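Local coordinates for predicted flavin-nucleotide-binding protein from COG3576 family structurally related to pyridoxine 5'-phosphate oxidase (Lactobacillus delbrueckii subsp. bulgaricus, PDB 2HTD) that probably binds a flavin nucleotide and may act as an oxidase of the pyridoxamine 5'-phosphate oxidase family, at residues 41-46 with 58-63; 118-123 with 128-133. One frame throughout, in Å; residues are numbered along the deposited sequence.

Contact 1: 41-46 with 58-63; sequences VYLATV and GSMTVL. With SO4 (sulfate ion), chain I.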
loop_
_atom_site.group_PDB
_atom_site.type_symbol
_atom_site.label_atom_id
_atom_site.label_comp_id
_atom_site.label_asym_id
_atom_site.label_seq_id
_atom_site.Cartn_x
_atom_site.Cartn_y
_atom_site.Cartn_z
ATOM N N VAL B 41 -0.883 -3.389 -9.146
ATOM C CA VAL B 41 -0.263 -2.281 -8.410
ATOM C C VAL B 41 -1.127 -1.902 -7.213
ATOM O O VAL B 41 -2.355 -1.869 -7.308
ATOM C CB VAL B 41 -0.047 -1.097 -9.372
ATOM C CG1 VAL B 41 0.498 0.160 -8.675
ATOM C CG2 VAL B 41 0.903 -1.604 -10.452
ATOM N N TYR B 42 -0.460 -1.577 -6.101
ATOM C CA TYR B 42 -1.134 -1.052 -4.909
ATOM C C TYR B 42 -0.731 0.378 -4.710
ATOM O O TYR B 42 0.418 0.752 -4.972
ATOM C CB TYR B 42 -0.815 -1.871 -3.639
ATOM C CG TYR B 42 -1.633 -3.099 -3.565
ATOM C CD1 TYR B 42 -1.392 -4.177 -4.431
ATOM C CD2 TYR B 42 -2.677 -3.223 -2.672
ATOM C CE1 TYR B 42 -2.189 -5.304 -4.392
ATOM C CE2 TYR B 42 -3.466 -4.322 -2.641
ATOM C CZ TYR B 42 -3.222 -5.382 -3.487
ATOM O OH TYR B 42 -4.080 -6.451 -3.344
ATOM N N LEU B 43 -1.685 1.191 -4.304
ATOM C CA LEU B 43 -1.530 2.627 -4.167
ATOM C C LEU B 43 -1.876 3.064 -2.758
ATOM O O LEU B 43 -2.833 2.584 -2.177
ATOM C CB LEU B 43 -2.445 3.316 -5.181
ATOM C CG LEU B 43 -2.747 4.788 -5.302
ATOM C CD1 LEU B 43 -3.329 5.002 -6.689
ATOM C CD2 LEU B 43 -3.740 5.255 -4.254
ATOM N N ALA B 44 -1.121 4.034 -2.250
ATOM C CA ALA B 44 -1.296 4.551 -0.907
ATOM C C ALA B 44 -1.390 6.053 -0.964
ATOM O O ALA B 44 -0.692 6.694 -1.767
ATOM C CB ALA B 44 -0.135 4.129 0.006
ATOM N N THR B 45 -2.274 6.596 -0.130
ATOM C CA THR B 45 -2.524 8.029 0.015
ATOM C C THR B 45 -2.619 8.342 1.495
ATOM O O THR B 45 -2.595 7.448 2.343
ATOM C CB THR B 45 -3.840 8.465 -0.693
ATOM O OG1 THR B 45 -4.971 7.855 -0.060
ATOM C CG2 THR B 45 -3.806 8.140 -2.189
ATOM N N VAL B 46 -2.749 9.630 1.803
ATOM C CA VAL B 46 -2.761 10.112 3.175
ATOM C C VAL B 46 -4.052 10.856 3.403
ATOM O O VAL B 46 -4.440 11.737 2.619
ATOM C CB VAL B 46 -1.603 11.064 3.387
ATOM C CG1 VAL B 46 -1.543 11.513 4.798
ATOM C CG2 VAL B 46 -0.283 10.431 2.973
ATOM N N GLY B 58 -6.076 -1.751 -10.471
ATOM C CA GLY B 58 -5.891 -2.597 -11.643
ATOM C C GLY B 58 -5.598 -1.872 -12.947
ATOM O O GLY B 58 -5.047 -2.455 -13.885
ATOM N N SER B 59 -5.994 -0.603 -13.032
ATOM C CA SER B 59 -5.884 0.148 -14.310
ATOM C C SER B 59 -4.582 0.910 -14.498
ATOM O O SER B 59 -4.476 1.716 -15.423
ATOM C CB SER B 59 -7.034 1.122 -14.431
ATOM O OG SER B 59 -6.997 2.019 -13.358
HETATM N N MSE B 60 -3.584 0.677 -13.645
HETATM C CA MSE B 60 -2.319 1.390 -13.742
HETATM C C MSE B 60 -1.610 1.087 -15.039
HETATM O O MSE B 60 -1.564 -0.070 -15.464
HETATM C CB MSE B 60 -1.405 0.991 -12.572
HETATM C CG MSE B 60 -0.230 1.924 -12.335
HETATM SE SE MSE B 60 -0.760 3.622 -11.760
HETATM C CE MSE B 60 -1.864 3.181 -10.339
ATOM N N THR B 61 -1.108 2.124 -15.694
ATOM C CA THR B 61 -0.211 2.000 -16.821
ATOM C C THR B 61 0.970 2.943 -16.722
ATOM O O THR B 61 0.995 3.873 -15.909
ATOM C CB THR B 61 -0.935 2.237 -18.153
ATOM O OG1 THR B 61 -1.287 3.607 -18.281
ATOM C CG2 THR B 61 -2.196 1.404 -18.250
ATOM N N VAL B 62 1.952 2.701 -17.588
ATOM C CA VAL B 62 3.174 3.455 -17.600
ATOM C C VAL B 62 3.133 4.286 -18.857
ATOM O O VAL B 62 2.998 3.742 -19.964
ATOM C CB VAL B 62 4.411 2.522 -17.626
ATOM C CG1 VAL B 62 5.673 3.368 -17.664
ATOM C CG2 VAL B 62 4.389 1.577 -16.398
ATOM N N LEU B 63 3.215 5.615 -18.715
ATOM C CA LEU B 63 3.239 6.488 -19.881
ATOM C C LEU B 63 4.657 6.646 -20.422
ATOM O O LEU B 63 4.886 6.683 -21.609
ATOM C CB LEU B 63 2.666 7.866 -19.553
ATOM C CG LEU B 63 1.225 7.846 -19.048
ATOM C CD1 LEU B 63 0.801 9.283 -18.763
ATOM C CD2 LEU B 63 0.353 7.215 -20.081
HETATM S S SO4 I . -9.263 -0.206 -11.024
HETATM O O1 SO4 I . -9.739 -0.962 -12.196
HETATM O O2 SO4 I . -10.393 0.514 -10.383
HETATM O O3 SO4 I . -8.885 -1.161 -9.948
HETATM O O4 SO4 I . -8.166 0.699 -11.396
#
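In the hydrophobic core of a fold of the pyridoxamine 5'-phosphate oxidase type, a flavin-binding split barrel, Val41 and Leu43 of strand 41-46 receive the selenomethionine Met60 from the loop before strand 61-64. The side chains of Val41 and Met60 cross at about a right angle, with CB of Val41 4.1 Å from CB of Met60. CG1 of Val41 reaches along the Met60 chain to its CG and CE, while CG2 rests against CB and CG. With CG anti to the backbone N (chi1 -164°) and further bends at chi2 and chi3, Met60 curls round so that its methyl CE lies 4.3 Å from CD1 of Leu43. A beta-branched valine suits the strand, and an unbranched, flexible methionine (here selenomethionine) can bend so that one side chain touches both Val41 and Leu43. Strand 41-46 pairs with strands 52-57 and 88-94 in the sheet, and the turn at 58-60 carries the chain from strand 52-57 into strand 61-64 at the other margin. Leu90 and Tyr70 also pack on Met60. At the start of this connection a sulfate ion, probably from the crystallisation liquor, is bound: Gly58 N donates to sulfate O3 at 2.9 Å. Sulfate O4 takes two bonds from Ser59, from N at 3.0 Å and from OG at 2.6 Å, and Lys73 NZ is hydrogen-bonded to the same anion.

Contact 2: 118-123 with 128-133; sequences KVLAKT and AFVVNL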
loop_
_atom_site.group_PDB
_atom_site.type_symbol
_atom_site.label_atom_id
_atom_site.label_comp_id
_atom_site.label_asym_id
_atom_site.label_seq_id
_atom_site.Cartn_x
_atom_site.Cartn_y
_atom_site.Cartn_z
ATOM N N LYS B 118 -9.942 12.245 -24.466
ATOM C CA LYS B 118 -9.091 11.539 -25.420
ATOM C C LYS B 118 -8.646 10.194 -24.853
ATOM O O LYS B 118 -8.757 9.157 -25.513
ATOM C CB LYS B 118 -7.873 12.403 -25.735
ATOM C CG LYS B 118 -6.953 11.863 -26.807
ATOM C CD LYS B 118 -6.121 12.997 -27.438
ATOM N N VAL B 119 -8.182 10.210 -23.611
ATOM C CA VAL B 119 -7.754 8.991 -22.934
ATOM C C VAL B 119 -8.920 8.004 -22.755
ATOM O O VAL B 119 -8.812 6.788 -23.029
ATOM C CB VAL B 119 -7.111 9.329 -21.580
ATOM C CG1 VAL B 119 -6.874 8.053 -20.772
ATOM C CG2 VAL B 119 -5.802 10.125 -21.831
ATOM N N LEU B 120 -10.058 8.516 -22.313
ATOM C CA LEU B 120 -11.160 7.638 -21.974
ATOM C C LEU B 120 -11.853 7.083 -23.207
ATOM O O LEU B 120 -12.536 6.071 -23.122
ATOM C CB LEU B 120 -12.170 8.316 -21.049
ATOM C CG LEU B 120 -11.652 8.666 -19.628
ATOM C CD1 LEU B 120 -12.654 9.583 -18.910
ATOM C CD2 LEU B 120 -11.352 7.430 -18.786
ATOM N N ALA B 121 -11.672 7.720 -24.359
ATOM C CA ALA B 121 -12.289 7.215 -25.588
ATOM C C ALA B 121 -11.726 5.849 -25.950
ATOM O O ALA B 121 -12.358 5.100 -26.700
ATOM C CB ALA B 121 -12.070 8.181 -26.738
ATOM N N LYS B 122 -10.531 5.538 -25.452
ATOM C CA LYS B 122 -9.903 4.233 -25.694
ATOM C C LYS B 122 -10.343 3.174 -24.672
ATOM O O LYS B 122 -9.855 2.043 -24.702
ATOM C CB LYS B 122 -8.382 4.380 -25.667
ATOM C CG LYS B 122 -7.861 5.396 -26.696
ATOM C CD LYS B 122 -6.332 5.403 -26.772
ATOM C CE LYS B 122 -5.835 6.420 -27.797
ATOM N N THR B 123 -11.253 3.544 -23.772
ATOM C CA THR B 123 -11.694 2.672 -22.687
ATOM C C THR B 123 -13.207 2.543 -22.712
ATOM O O THR B 123 -13.869 3.202 -23.495
ATOM C CB THR B 123 -11.327 3.273 -21.327
ATOM O OG1 THR B 123 -12.278 4.300 -21.008
ATOM C CG2 THR B 123 -9.889 3.870 -21.361
ATOM N N ALA B 128 -15.127 7.761 -15.789
ATOM C CA ALA B 128 -14.021 7.701 -14.847
ATOM C C ALA B 128 -13.232 9.012 -14.896
ATOM O O ALA B 128 -13.292 9.768 -15.889
ATOM C CB ALA B 128 -13.114 6.536 -15.195
ATOM N N PHE B 129 -12.458 9.278 -13.846
ATOM C CA PHE B 129 -11.418 10.303 -13.912
ATOM C C PHE B 129 -10.081 9.692 -14.275
ATOM O O PHE B 129 -9.800 8.525 -13.940
ATOM C CB PHE B 129 -11.273 11.061 -12.605
ATOM C CG PHE B 129 -12.541 11.672 -12.106
ATOM C CD1 PHE B 129 -13.536 12.103 -12.975
ATOM C CD2 PHE B 129 -12.730 11.857 -10.748
ATOM C CE1 PHE B 129 -14.697 12.666 -12.491
ATOM C CE2 PHE B 129 -13.890 12.436 -10.269
ATOM C CZ PHE B 129 -14.872 12.838 -11.135
ATOM N N VAL B 130 -9.262 10.458 -14.988
ATOM C CA VAL B 130 -7.940 10.015 -15.394
ATOM C C VAL B 130 -6.951 10.663 -14.465
ATOM O O VAL B 130 -6.911 11.878 -14.339
ATOM C CB VAL B 130 -7.657 10.428 -16.844
ATOM C CG1 VAL B 130 -6.175 10.107 -17.292
ATOM C CG2 VAL B 130 -8.686 9.800 -17.773
ATOM N N VAL B 131 -6.205 9.836 -13.748
ATOM C CA VAL B 131 -5.197 10.350 -12.846
ATOM C C VAL B 131 -3.824 10.060 -13.420
ATOM O O VAL B 131 -3.476 8.922 -13.618
ATOM C CB VAL B 131 -5.294 9.742 -11.475
ATOM C CG1 VAL B 131 -4.241 10.414 -10.537
ATOM C CG2 VAL B 131 -6.717 9.845 -10.939
ATOM N N ASN B 132 -3.063 11.110 -13.684
ATOM C CA ASN B 132 -1.673 10.987 -14.087
ATOM C C ASN B 132 -0.800 11.154 -12.850
ATOM O O ASN B 132 -1.097 11.952 -11.981
ATOM C CB ASN B 132 -1.310 12.045 -15.119
ATOM C CG ASN B 132 -1.793 11.688 -16.536
ATOM O OD1 ASN B 132 -2.786 11.048 -16.709
ATOM N ND2 ASN B 132 -1.087 12.153 -17.532
ATOM N N LEU B 133 0.321 10.442 -12.818
ATOM C CA LEU B 133 1.180 10.422 -11.644
ATOM C C LEU B 133 2.569 10.772 -12.112
ATOM O O LEU B 133 3.127 10.076 -12.959
ATOM C CB LEU B 133 1.134 9.049 -10.996
ATOM C CG LEU B 133 -0.182 8.617 -10.359
ATOM C CD1 LEU B 133 -0.117 7.151 -9.992
ATOM C CD2 LEU B 133 -0.441 9.459 -9.157
#
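Segment 118-123 covers the last turn of helix 114-120 and the type I beta turn from Leu120 to Thr123, and it packs against the beginning of strand 129-139. The backbones stay well apart, with CA of Val119 7.6 Å from CA of Val130, so side chains fill the interval. The turn is fastened at Leu120 O, which accepts from Thr123 N at 2.9 Å and from Thr123 OG1 at 2.8 Å; the hydroxyl approaches 16° from the carbonyl plane. A threonine suits this place because its short hydroxyl can fold back to the carbonyl three residues earlier.

Across the contact, Val130 CG2 is the shared surface. CG of Leu120 lies 3.7 Å from it, the two side chains sliding past each other in opposite directions, and CG1 of Val119 meets it from the neighbouring helix position at 3.9 Å. In Leu120, chi1 of -66° puts CG anti to the carbonyl carbon, beside the backbone N; from there CD2 meets CG2 of Val130 at 3.7 Å and, more distantly, CB of Ala128, while CD1 lies near the carbonyl oxygen of Ala128. The small alanine leaves room for the branched leucine. An alanine in place of Leu120 would lack CG and both methyls and is likely to leave a gap between the helix end and Ala128, with Val130 CG2 uncovered on that side. Leu71 of the adjacent strand also touches Leu120, and Gln69 lies against both Val119 and Val130. The arrangement is that of a helix laid on the sheet of the split-barrel fold that the pyridoxamine 5'-phosphate oxidase family shares, followed by a short connection into an interior strand.

Overall arrangement
From the N terminus, the chain runs through helix 30-38 into strand 41-46, and contact 1 closes the excursion through strand 52-57 when 58-63 returns to it. The chain then lays down strands 61-64, 67-72, 88-94 and 99-110, with helix 77-83 between the second and third, before helix 114-120, after which contact 2 closes the much shorter loop into strand 129-139. The two loops follow in series, neither nested nor crossed. Their centres lie 13 Å apart, yet they meet directly: SE of Met60 packs 4.0 Å from CD1 of Leu133, and Leu63 touches Asn132. Contact 1 sits near the centre of the folded chain, whereas contact 2 joins a peripheral helix to the same sheet.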